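Local coordinates for protein endo-beta-mannanase (Rhizomucor miehei, PDB 4QP0) that probably hydrolyses internal beta-1,4-mannosidic linkages in mannans, galactomannans and glucomannans, as a secreted family 5 glycoside hydrolase built on a TIM barrel, at residues Thr106-Trp111 with Asp140-Tyr145; Asp130-Asn135 with Thr196-Glu201; Trp170-Glu175 with Lys200-Tyr205; Pro176-Ser181 with Ser188-Thr193. All coordinates share one frame; numbering follows the deposited sequence.

Contact 1: Thr106-Trp111 with Asp140-Tyr145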
loop_
_atom_site.group_PDB
_atom_site.type_symbol
_atom_site.label_atom_id
_atom_site.label_comp_id
_atom_site.label_asym_id
_atom_site.label_seq_id
_atom_site.Cartn_x
_atom_site.Cartn_y
_atom_site.Cartn_z
ATOM N N THR A 106 -1.569 -2.285 -4.592
ATOM C CA THR A 106 -0.740 -3.220 -3.835
ATOM C C THR A 106 -0.959 -4.618 -4.410
ATOM O O THR A 106 -2.097 -5.054 -4.582
ATOM C CB THR A 106 -1.075 -3.159 -2.329
ATOM O OG1 THR A 106 -1.041 -1.793 -1.886
ATOM C CG2 THR A 106 -0.081 -3.965 -1.503
ATOM N N LEU A 107 0.127 -5.317 -4.721
ATOM C CA LEU A 107 0.028 -6.521 -5.557
ATOM C C LEU A 107 -0.060 -7.853 -4.815
ATOM O O LEU A 107 -0.265 -8.908 -5.431
ATOM C CB LEU A 107 1.178 -6.551 -6.567
ATOM C CG LEU A 107 1.114 -5.528 -7.701
ATOM C CD1 LEU A 107 2.475 -5.372 -8.350
ATOM C CD2 LEU A 107 0.059 -5.894 -8.739
ATOM N N ASN A 108 0.094 -7.801 -3.497
ATOM C CA ASN A 108 0.087 -8.985 -2.644
ATOM C C ASN A 108 -0.104 -8.523 -1.202
ATOM O O ASN A 108 -0.134 -7.315 -0.936
ATOM C CB ASN A 108 1.402 -9.758 -2.797
ATOM C CG ASN A 108 1.239 -11.255 -2.599
ATOM O OD1 ASN A 108 0.392 -11.710 -1.827
ATOM N ND2 ASN A 108 2.065 -12.032 -3.295
ATOM N N ASN A 109 -0.245 -9.472 -0.280
ATOM C CA ASN A 109 -0.465 -9.166 1.135
ATOM C C ASN A 109 0.321 -10.126 2.023
ATOM O O ASN A 109 0.402 -11.323 1.723
ATOM C CB ASN A 109 -1.960 -9.262 1.461
ATOM C CG ASN A 109 -2.308 -8.700 2.827
ATOM O OD1 ASN A 109 -1.528 -7.970 3.428
ATOM N ND2 ASN A 109 -3.492 -9.041 3.322
ATOM N N ASN A 110 0.901 -9.606 3.103
ATOM C CA ASN A 110 1.582 -10.446 4.098
ATOM C C ASN A 110 0.588 -11.351 4.846
ATOM O O ASN A 110 0.829 -12.557 5.009
ATOM C CB ASN A 110 2.369 -9.580 5.090
ATOM C CG ASN A 110 3.327 -10.389 5.956
ATOM O OD1 ASN A 110 4.259 -11.029 5.458
ATOM N ND2 ASN A 110 3.113 -10.345 7.267
ATOM N N TRP A 111 -0.535 -10.755 5.257
ATOM C CA TRP A 111 -1.579 -11.411 6.050
ATOM C C TRP A 111 -2.543 -12.231 5.220
ATOM O O TRP A 111 -2.498 -12.209 3.986
ATOM C CB TRP A 111 -2.334 -10.361 6.889
ATOM C CG TRP A 111 -1.411 -9.340 7.509
ATOM C CD1 TRP A 111 -1.347 -7.982 7.234
ATOM C CD2 TRP A 111 -0.338 -9.576 8.497
ATOM N NE1 TRP A 111 -0.361 -7.378 7.968
ATOM C CE2 TRP A 111 0.285 -8.272 8.742
ATOM C CE3 TRP A 111 0.150 -10.697 9.175
ATOM C CZ2 TRP A 111 1.339 -8.115 9.634
ATOM C CZ3 TRP A 111 1.216 -10.524 10.071
ATOM C CH2 TRP A 111 1.795 -9.261 10.294
ATOM N N ASP A 140 8.119 -17.345 -9.196
ATOM C CA ASP A 140 7.756 -17.346 -10.619
ATOM C C ASP A 140 6.254 -17.186 -10.849
ATOM O O ASP A 140 5.828 -16.659 -11.887
ATOM C CB ASP A 140 8.281 -18.600 -11.313
ATOM C CG ASP A 140 9.768 -18.527 -11.590
ATOM O OD1 ASP A 140 10.319 -17.403 -11.604
ATOM O OD2 ASP A 140 10.386 -19.591 -11.800
ATOM N N SER A 141 5.470 -17.635 -9.871
ATOM C CA SER A 141 4.024 -17.471 -9.880
ATOM C C SER A 141 3.640 -16.033 -9.531
ATOM O O SER A 141 2.671 -15.494 -10.078
ATOM C CB SER A 141 3.374 -18.450 -8.906
ATOM O OG SER A 141 1.966 -18.438 -9.025
ATOM N N PHE A 142 4.393 -15.413 -8.622
ATOM C CA PHE A 142 4.187 -14.004 -8.309
ATOM C C PHE A 142 4.576 -13.163 -9.519
ATOM O O PHE A 142 3.859 -12.228 -9.887
ATOM C CB PHE A 142 4.954 -13.580 -7.044
ATOM C CG PHE A 142 4.592 -12.197 -6.530
ATOM C CD1 PHE A 142 3.328 -11.636 -6.772
ATOM C CD2 PHE A 142 5.513 -11.459 -5.778
ATOM C CE1 PHE A 142 3.007 -10.367 -6.299
ATOM C CE2 PHE A 142 5.188 -10.190 -5.299
ATOM C CZ PHE A 142 3.938 -9.645 -5.560
ATOM N N LYS A 143 5.690 -13.522 -10.153
ATOM C CA LYS A 143 6.153 -12.825 -11.349
ATOM C C LYS A 143 5.130 -12.874 -12.485
ATOM O O LYS A 143 4.704 -11.825 -12.989
ATOM C CB LYS A 143 7.495 -13.377 -11.814
ATOM C CG LYS A 143 8.683 -12.843 -11.038
ATOM C CD LYS A 143 9.964 -13.519 -11.501
ATOM C CE LYS A 143 11.174 -12.927 -10.794
ATOM N NZ LYS A 143 12.434 -13.598 -11.215
ATOM N N GLU A 144 4.718 -14.078 -12.873
ATOM C CA GLU A 144 3.735 -14.225 -13.947
ATOM C C GLU A 144 2.443 -13.438 -13.670
ATOM O O GLU A 144 1.819 -12.929 -14.600
ATOM C CB GLU A 144 3.461 -15.703 -14.281
ATOM C CG GLU A 144 2.702 -16.500 -13.223
ATOM C CD GLU A 144 2.449 -17.958 -13.610
ATOM O OE1 GLU A 144 1.948 -18.727 -12.749
ATOM O OE2 GLU A 144 2.742 -18.339 -14.769
ATOM N N TYR A 145 2.069 -13.314 -12.395
ATOM C CA TYR A 145 0.914 -12.503 -12.002
ATOM C C TYR A 145 1.192 -11.024 -12.242
ATOM O O TYR A 145 0.364 -10.319 -12.835
ATOM C CB TYR A 145 0.529 -12.746 -10.541
ATOM C CG TYR A 145 -0.645 -11.910 -10.063
ATOM C CD1 TYR A 145 -1.943 -12.185 -10.496
ATOM C CD2 TYR A 145 -0.459 -10.843 -9.182
ATOM C CE1 TYR A 145 -3.025 -11.434 -10.060
ATOM C CE2 TYR A 145 -1.539 -10.073 -8.744
ATOM C CZ TYR A 145 -2.819 -10.373 -9.183
ATOM O OH TYR A 145 -3.900 -9.626 -8.760
#

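Contact 2: Asp130-Asn135 with Thr196-Glu201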
loop_
_atom_site.group_PDB
_atom_site.type_symbol
_atom_site.label_atom_id
_atom_site.label_comp_id
_atom_site.label_asym_id
_atom_site.label_seq_id
_atom_site.Cartn_x
_atom_site.Cartn_y
_atom_site.Cartn_z
ATOM N N ASP A 130 7.886 -17.429 5.026
ATOM C CA ASP A 130 8.994 -16.844 4.292
ATOM C C ASP A 130 9.519 -17.731 3.155
ATOM O O ASP A 130 10.514 -17.378 2.514
ATOM C CB ASP A 130 10.130 -16.503 5.256
ATOM C CG ASP A 130 10.748 -17.740 5.882
ATOM O OD1 ASP A 130 11.925 -18.040 5.572
ATOM O OD2 ASP A 130 10.049 -18.421 6.667
ATOM N N ASP A 131 8.867 -18.871 2.913
ATOM C CA ASP A 131 9.138 -19.672 1.709
ATOM C C ASP A 131 8.896 -18.818 0.472
ATOM O O ASP A 131 9.598 -18.953 -0.540
ATOM C CB ASP A 131 8.247 -20.920 1.638
ATOM C CG ASP A 131 8.806 -22.102 2.418
ATOM O OD1 ASP A 131 10.035 -22.167 2.625
ATOM O OD2 ASP A 131 8.008 -22.983 2.803
ATOM N N PHE A 132 7.904 -17.928 0.578
ATOM C CA PHE A 132 7.539 -16.990 -0.483
ATOM C C PHE A 132 8.692 -16.065 -0.893
ATOM O O PHE A 132 8.737 -15.587 -2.030
ATOM C CB PHE A 132 6.323 -16.161 -0.053
ATOM C CG PHE A 132 5.688 -15.386 -1.170
ATOM C CD1 PHE A 132 5.055 -16.043 -2.217
ATOM C CD2 PHE A 132 5.717 -14.003 -1.173
ATOM C CE1 PHE A 132 4.471 -15.333 -3.251
ATOM C CE2 PHE A 132 5.126 -13.283 -2.201
ATOM C CZ PHE A 132 4.509 -13.950 -3.245
ATOM N N TYR A 133 9.621 -15.838 0.034
ATOM C CA TYR A 133 10.765 -14.953 -0.189
ATOM C C TYR A 133 11.957 -15.630 -0.861
ATOM O O TYR A 133 12.838 -14.946 -1.387
ATOM C CB TYR A 133 11.207 -14.303 1.129
ATOM C CG TYR A 133 10.115 -13.515 1.837
ATOM C CD1 TYR A 133 9.133 -12.834 1.119
ATOM C CD2 TYR A 133 10.080 -13.433 3.225
ATOM C CE1 TYR A 133 8.142 -12.113 1.764
ATOM C CE2 TYR A 133 9.091 -12.714 3.877
ATOM C CZ TYR A 133 8.127 -12.056 3.141
ATOM O OH TYR A 133 7.142 -11.330 3.780
ATOM N N THR A 134 11.980 -16.966 -0.857
ATOM C CA THR A 134 13.116 -17.725 -1.420
ATOM C C THR A 134 12.758 -18.693 -2.559
ATOM O O THR A 134 13.486 -18.790 -3.555
ATOM C CB THR A 134 13.915 -18.474 -0.327
ATOM O OG1 THR A 134 13.020 -19.008 0.660
ATOM C CG2 THR A 134 14.899 -17.534 0.341
ATOM N N ASN A 135 11.638 -19.395 -2.398
ATOM C CA ASN A 135 11.196 -20.450 -3.308
ATOM C C ASN A 135 11.052 -19.982 -4.754
ATOM O O ASN A 135 10.185 -19.163 -5.050
ATOM C CB ASN A 135 9.866 -21.020 -2.803
ATOM C CG ASN A 135 9.498 -22.328 -3.469
ATOM O OD1 ASN A 135 10.119 -23.363 -3.221
ATOM N ND2 ASN A 135 8.472 -22.293 -4.308
ATOM N N THR A 196 15.120 -8.208 2.101
ATOM C CA THR A 196 15.599 -7.146 1.220
ATOM C C THR A 196 15.937 -7.652 -0.186
ATOM O O THR A 196 15.620 -6.984 -1.177
ATOM C CB THR A 196 16.808 -6.423 1.850
ATOM O OG1 THR A 196 16.379 -5.762 3.048
ATOM C CG2 THR A 196 17.419 -5.403 0.892
ATOM N N ALA A 197 16.567 -8.823 -0.272
ATOM C CA ALA A 197 16.911 -9.412 -1.570
ATOM C C ALA A 197 15.665 -9.804 -2.382
ATOM O O ALA A 197 15.617 -9.611 -3.594
ATOM C CB ALA A 197 17.850 -10.599 -1.390
ATOM N N TRP A 198 14.655 -10.334 -1.705
ATOM C CA TRP A 198 13.380 -10.625 -2.347
ATOM C C TRP A 198 12.730 -9.365 -2.843
ATOM O O TRP A 198 12.171 -9.338 -3.936
ATOM C CB TRP A 198 12.461 -11.368 -1.384
ATOM C CG TRP A 198 11.051 -11.537 -1.892
ATOM C CD1 TRP A 198 10.590 -12.457 -2.824
ATOM C CD2 TRP A 198 9.864 -10.759 -1.506
ATOM N NE1 TRP A 198 9.242 -12.308 -3.037
ATOM C CE2 TRP A 198 8.743 -11.314 -2.276
ATOM C CE3 TRP A 198 9.627 -9.710 -0.631
ATOM C CZ2 TRP A 198 7.454 -10.810 -2.166
ATOM C CZ3 TRP A 198 8.321 -9.219 -0.518
ATOM C CH2 TRP A 198 7.263 -9.758 -1.265
ATOM N N ILE A 199 12.821 -8.299 -2.054
ATOM C CA ILE A 199 12.287 -6.987 -2.448
ATOM C C ILE A 199 13.032 -6.451 -3.664
ATOM O O ILE A 199 12.435 -5.817 -4.533
ATOM C CB ILE A 199 12.407 -5.958 -1.303
ATOM C CG1 ILE A 199 11.537 -6.367 -0.102
ATOM C CG2 ILE A 199 12.092 -4.544 -1.792
ATOM C CD1 ILE A 199 10.043 -6.211 -0.310
ATOM N N LYS A 200 14.338 -6.711 -3.707
ATOM C CA LYS A 200 15.207 -6.208 -4.766
ATOM C C LYS A 200 14.780 -6.743 -6.132
ATOM O O LYS A 200 14.489 -5.954 -7.040
ATOM C CB LYS A 200 16.666 -6.571 -4.468
ATOM C CG LYS A 200 17.690 -6.012 -5.444
ATOM C CD LYS A 200 19.098 -6.314 -4.957
ATOM C CE LYS A 200 20.148 -5.570 -5.766
ATOM N NZ LYS A 200 20.395 -6.226 -7.077
ATOM N N GLU A 201 14.719 -8.072 -6.264
ATOM C CA GLU A 201 14.455 -8.703 -7.557
ATOM C C GLU A 201 13.015 -8.553 -8.047
ATOM O O GLU A 201 12.780 -8.451 -9.249
ATOM C CB GLU A 201 14.886 -10.177 -7.555
ATOM C CG GLU A 201 13.857 -11.152 -7.007
ATOM C CD GLU A 201 14.194 -12.592 -7.337
ATOM O OE1 GLU A 201 14.095 -13.445 -6.424
ATOM O OE2 GLU A 201 14.563 -12.872 -8.502
#

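Contact 3: Trp170-Glu175 with Lys200-Tyr205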
loop_
_atom_site.group_PDB
_atom_site.type_symbol
_atom_site.label_atom_id
_atom_site.label_comp_id
_atom_site.label_asym_id
_atom_site.label_seq_id
_atom_site.Cartn_x
_atom_site.Cartn_y
_atom_site.Cartn_z
ATOM N N TRP A 170 3.177 1.025 -8.332
ATOM C CA TRP A 170 3.009 -0.342 -7.818
ATOM C C TRP A 170 3.630 -0.573 -6.468
ATOM O O TRP A 170 4.725 -0.091 -6.188
ATOM C CB TRP A 170 3.625 -1.334 -8.793
ATOM C CG TRP A 170 3.100 -1.175 -10.187
ATOM C CD1 TRP A 170 3.777 -0.686 -11.295
ATOM C CD2 TRP A 170 1.744 -1.480 -10.662
ATOM N NE1 TRP A 170 2.961 -0.673 -12.402
ATOM C CE2 TRP A 170 1.724 -1.138 -12.092
ATOM C CE3 TRP A 170 0.591 -1.992 -10.074
ATOM C CZ2 TRP A 170 0.589 -1.311 -12.875
ATOM C CZ3 TRP A 170 -0.547 -2.168 -10.874
ATOM C CH2 TRP A 170 -0.548 -1.835 -12.240
ATOM N N GLU A 171 2.943 -1.335 -5.622
ATOM C CA GLU A 171 3.532 -1.806 -4.381
ATOM C C GLU A 171 3.620 -3.316 -4.416
ATOM O O GLU A 171 2.644 -3.996 -4.754
ATOM C CB GLU A 171 2.705 -1.361 -3.180
ATOM C CG GLU A 171 2.506 0.137 -3.091
ATOM C CD GLU A 171 2.231 0.598 -1.681
ATOM O OE1 GLU A 171 1.373 -0.013 -0.997
ATOM O OE2 GLU A 171 2.892 1.569 -1.258
ATOM N N ILE A 172 4.795 -3.830 -4.060
ATOM C CA ILE A 172 5.091 -5.272 -4.083
ATOM C C ILE A 172 4.115 -6.097 -3.232
ATOM O O ILE A 172 3.442 -6.997 -3.742
ATOM C CB ILE A 172 6.542 -5.559 -3.624
ATOM C CG1 ILE A 172 7.548 -4.964 -4.620
ATOM C CG2 ILE A 172 6.762 -7.059 -3.440
ATOM C CD1 ILE A 172 8.964 -4.849 -4.089
ATOM N N ALA A 173 4.051 -5.783 -1.939
ATOM C CA ALA A 173 3.194 -6.490 -1.004
ATOM C C ALA A 173 2.823 -5.610 0.179
ATOM O O ALA A 173 3.552 -4.686 0.534
ATOM C CB ALA A 173 3.878 -7.754 -0.517
ATOM N N ASN A 174 1.685 -5.914 0.790
ATOM C CA ASN A 174 1.234 -5.201 1.969
ATOM C C ASN A 174 1.906 -5.733 3.234
ATOM O O ASN A 174 1.823 -6.924 3.544
ATOM C CB ASN A 174 -0.283 -5.281 2.093
ATOM C CG ASN A 174 -0.812 -4.437 3.217
ATOM O OD1 ASN A 174 -0.480 -3.252 3.325
ATOM N ND2 ASN A 174 -1.642 -5.034 4.068
ATOM N N GLU A 175 2.604 -4.832 3.923
ATOM C CA GLU A 175 3.219 -5.070 5.236
ATOM C C GLU A 175 4.052 -6.349 5.395
ATOM O O GLU A 175 3.863 -7.073 6.370
ATOM C CB GLU A 175 2.148 -4.998 6.339
ATOM C CG GLU A 175 1.347 -3.703 6.345
ATOM C CD GLU A 175 0.369 -3.613 7.500
ATOM O OE1 GLU A 175 -0.095 -4.667 7.987
ATOM O OE2 GLU A 175 0.057 -2.480 7.922
ATOM N N LYS A 200 14.338 -6.711 -3.707
ATOM C CA LYS A 200 15.207 -6.208 -4.766
ATOM C C LYS A 200 14.780 -6.743 -6.132
ATOM O O LYS A 200 14.489 -5.954 -7.040
ATOM C CB LYS A 200 16.666 -6.571 -4.468
ATOM C CG LYS A 200 17.690 -6.012 -5.444
ATOM C CD LYS A 200 19.098 -6.314 -4.957
ATOM C CE LYS A 200 20.148 -5.570 -5.766
ATOM N NZ LYS A 200 20.395 -6.226 -7.077
ATOM N N GLU A 201 14.719 -8.072 -6.264
ATOM C CA GLU A 201 14.455 -8.703 -7.557
ATOM C C GLU A 201 13.015 -8.553 -8.047
ATOM O O GLU A 201 12.780 -8.451 -9.249
ATOM C CB GLU A 201 14.886 -10.177 -7.555
ATOM C CG GLU A 201 13.857 -11.152 -7.007
ATOM C CD GLU A 201 14.194 -12.592 -7.337
ATOM O OE1 GLU A 201 14.095 -13.445 -6.424
ATOM O OE2 GLU A 201 14.563 -12.872 -8.502
ATOM N N ILE A 202 12.056 -8.548 -7.124
ATOM C CA ILE A 202 10.657 -8.304 -7.478
ATOM C C ILE A 202 10.477 -6.877 -7.995
ATOM O O ILE A 202 9.828 -6.665 -9.017
ATOM C CB ILE A 202 9.694 -8.590 -6.302
ATOM C CG1 ILE A 202 9.696 -10.089 -5.944
ATOM C CG2 ILE A 202 8.280 -8.110 -6.612
ATOM C CD1 ILE A 202 9.286 -11.026 -7.062
ATOM N N SER A 203 11.071 -5.905 -7.312
ATOM C CA SER A 203 10.974 -4.513 -7.775
ATOM C C SER A 203 11.727 -4.322 -9.089
ATOM O O SER A 203 11.280 -3.575 -9.956
ATOM C CB SER A 203 11.437 -3.509 -6.707
ATOM O OG SER A 203 12.801 -3.690 -6.361
ATOM N N GLU A 204 12.858 -5.013 -9.243
ATOM C CA GLU A 204 13.569 -5.022 -10.523
ATOM C C GLU A 204 12.735 -5.686 -11.614
ATOM O O GLU A 204 12.680 -5.188 -12.734
ATOM C CB GLU A 204 14.960 -5.654 -10.409
ATOM C CG GLU A 204 16.016 -4.688 -9.879
ATOM C CD GLU A 204 17.318 -5.367 -9.457
ATOM O OE1 GLU A 204 17.456 -6.605 -9.628
ATOM O OE2 GLU A 204 18.210 -4.650 -8.939
ATOM N N TYR A 205 12.063 -6.784 -11.281
ATOM C CA TYR A 205 11.178 -7.438 -12.248
ATOM C C TYR A 205 10.051 -6.506 -12.705
ATOM O O TYR A 205 9.742 -6.458 -13.897
ATOM C CB TYR A 205 10.615 -8.757 -11.711
ATOM C CG TYR A 205 9.733 -9.483 -12.711
ATOM C CD1 TYR A 205 10.287 -10.147 -13.813
ATOM C CD2 TYR A 205 8.341 -9.503 -12.561
ATOM C CE1 TYR A 205 9.480 -10.805 -14.734
ATOM C CE2 TYR A 205 7.526 -10.158 -13.475
ATOM C CZ TYR A 205 8.100 -10.810 -14.555
ATOM O OH TYR A 205 7.294 -11.461 -15.460
#

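Contact 4: Pro176-Ser181 with Ser188-Thr193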
loop_
_atom_site.group_PDB
_atom_site.type_symbol
_atom_site.label_atom_id
_atom_site.label_comp_id
_atom_site.label_asym_id
_atom_site.label_seq_id
_atom_site.Cartn_x
_atom_site.Cartn_y
_atom_site.Cartn_z
ATOM N N PRO A 176 5.000 -6.617 4.471
ATOM C CA PRO A 176 5.799 -7.843 4.600
ATOM C C PRO A 176 6.558 -7.923 5.924
ATOM O O PRO A 176 7.205 -6.952 6.317
ATOM C CB PRO A 176 6.801 -7.737 3.438
ATOM C CG PRO A 176 6.165 -6.810 2.469
ATOM C CD PRO A 176 5.417 -5.818 3.307
ATOM N N ARG A 177 6.432 -9.054 6.618
ATOM C CA ARG A 177 7.295 -9.398 7.754
ATOM C C ARG A 177 7.872 -10.783 7.477
ATOM O O ARG A 177 7.578 -11.376 6.443
ATOM C CB ARG A 177 6.524 -9.414 9.081
ATOM C CG ARG A 177 5.845 -8.109 9.460
ATOM C CD ARG A 177 5.341 -8.159 10.891
ATOM N NE ARG A 177 4.525 -6.994 11.198
ATOM C CZ ARG A 177 4.058 -6.686 12.406
ATOM N NH1 ARG A 177 4.324 -7.454 13.455
ATOM N NH2 ARG A 177 3.321 -5.597 12.569
ATOM N N CYS A 178 8.699 -11.299 8.381
ATOM C CA CYS A 178 9.101 -12.705 8.284
ATOM C C CYS A 178 7.946 -13.605 8.724
ATOM O O CYS A 178 7.784 -14.710 8.204
ATOM C CB CYS A 178 10.367 -12.996 9.097
ATOM S SG CYS A 178 11.916 -12.538 8.275
ATOM N N VAL A 179 7.140 -13.107 9.665
ATOM C CA VAL A 179 5.998 -13.840 10.226
ATOM C C VAL A 179 4.670 -13.319 9.653
ATOM O O VAL A 179 4.476 -12.106 9.504
ATOM C CB VAL A 179 5.970 -13.736 11.772
ATOM C CG1 VAL A 179 4.907 -14.651 12.367
ATOM C CG2 VAL A 179 7.334 -14.063 12.364
ATOM N N GLY A 180 3.760 -14.247 9.348
ATOM C CA GLY A 180 2.447 -13.918 8.771
ATOM C C GLY A 180 1.306 -13.923 9.771
ATOM O O GLY A 180 1.483 -13.536 10.926
ATOM N N SER A 181 0.130 -14.357 9.329
ATOM C CA SER A 181 -1.062 -14.327 10.178
ATOM C C SER A 181 -1.106 -15.432 11.235
ATOM O O SER A 181 -1.694 -15.249 12.305
ATOM C CB SER A 181 -2.330 -14.353 9.328
ATOM O OG SER A 181 -2.517 -13.112 8.676
ATOM N N SER A 188 13.988 -20.153 10.606
ATOM C CA SER A 188 15.213 -19.556 11.115
ATOM C C SER A 188 15.969 -18.900 9.957
ATOM O O SER A 188 16.761 -17.985 10.171
ATOM C CB SER A 188 16.093 -20.610 11.799
ATOM O OG SER A 188 16.728 -21.462 10.855
ATOM N N ASN A 189 15.709 -19.369 8.735
ATOM C CA ASN A 189 16.367 -18.857 7.526
ATOM C C ASN A 189 16.028 -17.405 7.153
ATOM O O ASN A 189 16.819 -16.743 6.473
ATOM C CB ASN A 189 16.090 -19.785 6.336
ATOM N N CYS A 190 14.865 -16.917 7.593
ATOM C CA CYS A 190 14.420 -15.554 7.285
ATOM C C CYS A 190 15.223 -14.516 8.049
ATOM O O CYS A 190 15.541 -14.711 9.223
ATOM C CB CYS A 190 12.937 -15.365 7.611
ATOM S SG CYS A 190 12.182 -13.934 6.796
ATOM N N SER A 191 15.530 -13.409 7.376
ATOM C CA SER A 191 16.324 -12.325 7.953
ATOM C C SER A 191 16.003 -10.998 7.265
ATOM O O SER A 191 15.021 -10.891 6.525
ATOM C CB SER A 191 17.818 -12.635 7.815
ATOM O OG SER A 191 18.219 -12.565 6.457
ATOM N N THR A 192 16.838 -9.994 7.509
ATOM C CA THR A 192 16.730 -8.724 6.803
ATOM C C THR A 192 17.456 -8.801 5.456
ATOM O O THR A 192 17.091 -8.097 4.520
ATOM C CB THR A 192 17.253 -7.539 7.646
ATOM O OG1 THR A 192 18.609 -7.785 8.026
ATOM C CG2 THR A 192 16.417 -7.361 8.906
ATOM N N THR A 193 18.474 -9.657 5.366
ATOM C CA THR A 193 19.155 -9.951 4.095
ATOM C C THR A 193 18.212 -10.627 3.097
ATOM O O THR A 193 18.204 -10.278 1.914
ATOM C CB THR A 193 20.392 -10.861 4.300
ATOM O OG1 THR A 193 21.312 -10.226 5.195
ATOM C CG2 THR A 193 21.106 -11.143 2.976
#

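Contact 1: Thr106-Trp111 with Asp140-Tyr145
Asn-108 lays its amide nitrogen over one face of the Phe-142 ring, and this is where the loop after strand 102-106 packs most closely on helix 136-151. ND2 of Asn-108 sits 3.5 Å above the plane of the Phe-142 ring, displaced toward the rim. The amide is tilted 67° to the ring, so it does not lie flat on it, and Asn-108 CB adds a carbon contact of 3.8 Å to Phe-142 CZ. The other end of the amide turns back on its own loop: OD1 of Asn-108 accepts the backbone N-H of Asn-109 at 2.8 Å, which helps fix the rotation of the group. At the edge of the same ring, Leu-107 O lies 3.7 Å from Phe-142 CE1. With CG anti to the backbone N (chi1 -170°), Phe-142 carries its ring across to the loop although its first bond does not aim there.

One turn on, the fit is looser: Leu-107 O comes obliquely to 3.7 Å from Tyr-145 CE2, while Leu-107 CD2 stays 4.5 Å from that atom, and the Tyr-145 hydroxyl passes on to bond Leu-56 O. Asp-140 is exposed and Glu-144 partly so, whereas Lys-143 leans on Tyr-205 of helix 192-209. No hydrogen bond joins the two segments; dispersion does most of the work, probably with a weak polar attraction between the Asn-108 amino group and the Phe-142 pi cloud.

Contact 2: Asp130-Asn135 with Thr196-Glu201
The helix carrying Thr-196 to Glu-201 reaches the loop Asp-130 to Asn-135 through one large residue, Trp-198, which meets both Phe-132 and Tyr-133. Thr-196 comes first and stays with its own helix, OG1 bonding back to Thr-192 O, and Ala-197 lies on the exposed flank. The first side-chain bond of Trp-198 heads toward the loop. Its CB is 3.6 Å from Tyr-133 O, and CG, anti to the backbone N (chi1 172°), brings one face of the indole under Tyr-133. Tyr-133 CD1 lies 3.4 Å above the indole plane, over its centre, while Tyr-133 CA makes a CH-pi contact 4.0 Å from the centroid of the five-membered ring of Trp-198. The planes of the Tyr-133 and Trp-198 rings are 49° apart, so the pair is oblique. Further out, Trp-198 CZ2 comes within 3.4 Å of Phe-132 CE2, again obliquely. The three rings form an aromatic cluster between the first half of helix 192-209 and the loop that leads into helix 136-151, and Met-117 of helix 116-124 touches all three. Glu-201 aims its first side-chain bond toward the loop, yet its carboxylate has a long, weak ion pair with Lys-143 of helix 136-151.

Contact 3: Trp170-Glu175 with Lys200-Tyr205
The beta-alpha unit made by strand 167-171 and helix 192-209 of the TIM barrel is packed here by Ile-172, just past the strand, against Ile-202 and Ser-203 on the helix. Ile-172 uses both of its branches. Its CG2 methyl lies 3.7 Å from Ile-202 CG2, and its CG1 is 3.8 Å from that same Ile-202 methyl. The longer branch is extended (chi2 164°), which pushes CD1 outward to the helix, 3.8 Å from Ser-203 CB. Ile-202 answers with CG2 alone, since its CG1 branch leads off elsewhere. As the helix runs back to strand 214-216, parallel to and paired with 167-171, the whole forms a beta-alpha-beta crossover, with this apolar patch filling the space between strand end and helix. Ser-203 offers only its carbon: OG turns back to its own helix, where Ile-199 O and Lys-200 O both lie within bonding distance. On the outer side of the helix Lys-200 NZ pairs with Glu-204 OE2 at 3.3 Å, on the syn side of the carboxylate. Just before Ile-172, Glu-171 at the strand end pairs with Arg-53; beyond it the chain enters the barrel mouth, where Glu-175, in the family's Asn-Glu-Pro sequence, bonds Trp-111 and His-256.

Contact 4: Pro176-Ser181 with Ser188-Thr193
Cys-178 and Cys-190 bring two loop segments to 6.1 Å between their CA atoms, the chain near helical phi/psi at Cys-178 and extended at Cys-190. The two sulfurs are covalently joined: Cys-178 SG to Cys-190 SG measures 2.1 Å, and the bond is twisted to a chi3 of -83°, a left-handed disulfide close to the relaxed right angle. The two sides approach it differently. Cys-178 sets its SG beside its own backbone N (chi1 -81°), whereas Cys-190 swings its SG anti to the N (chi1 -162°), and the CB atoms of Cys-178 and Cys-190 end up 3.8 Å apart. Cys-178 is buried and Cys-190 partly exposed, so the bridge runs from the interior toward the surface. Next to it the backbone N of Ser-191 is 3.8 Å from Cys-178 SG. Ser-191 is the N-cap of helix 192-209, its OG accepting the N-H of Val-194, so the covalent link sits immediately before the helix start. It closes a loop of eleven intervening residues within the connection from strand 167-171 to helix 192-209, and the neighbouring Arg-177 is tied by its backbone to Asn-110 and Tyr-133, the loops after strand 102-106 and before helix 136-151.

Three of the four contacts use helix 192-209: contact 4 pins the loop at its start, contact 2 follows, and contact 3 takes the next turns, sharing Lys-200 and Glu-201 with contact 2. Contact 1 lies about 8 Å from contact 3 and about 11 Å from contact 2, centre to centre. Phe-142 CD2 is 3.7 Å from Phe-132 CZ, and Trp-198 CH2 is 3.5 Å from Ile-172 CG2, so one core runs through contacts 1 to 3. At the barrel mouth, where TIM-barrel enzymes carry their active sites, Trp-111 NE1 reaches Glu-175 OE1 at 2.7 Å. Tyr-133 OH, 2.7 Å from Arg-177 O, joins contact 2 to contact 4.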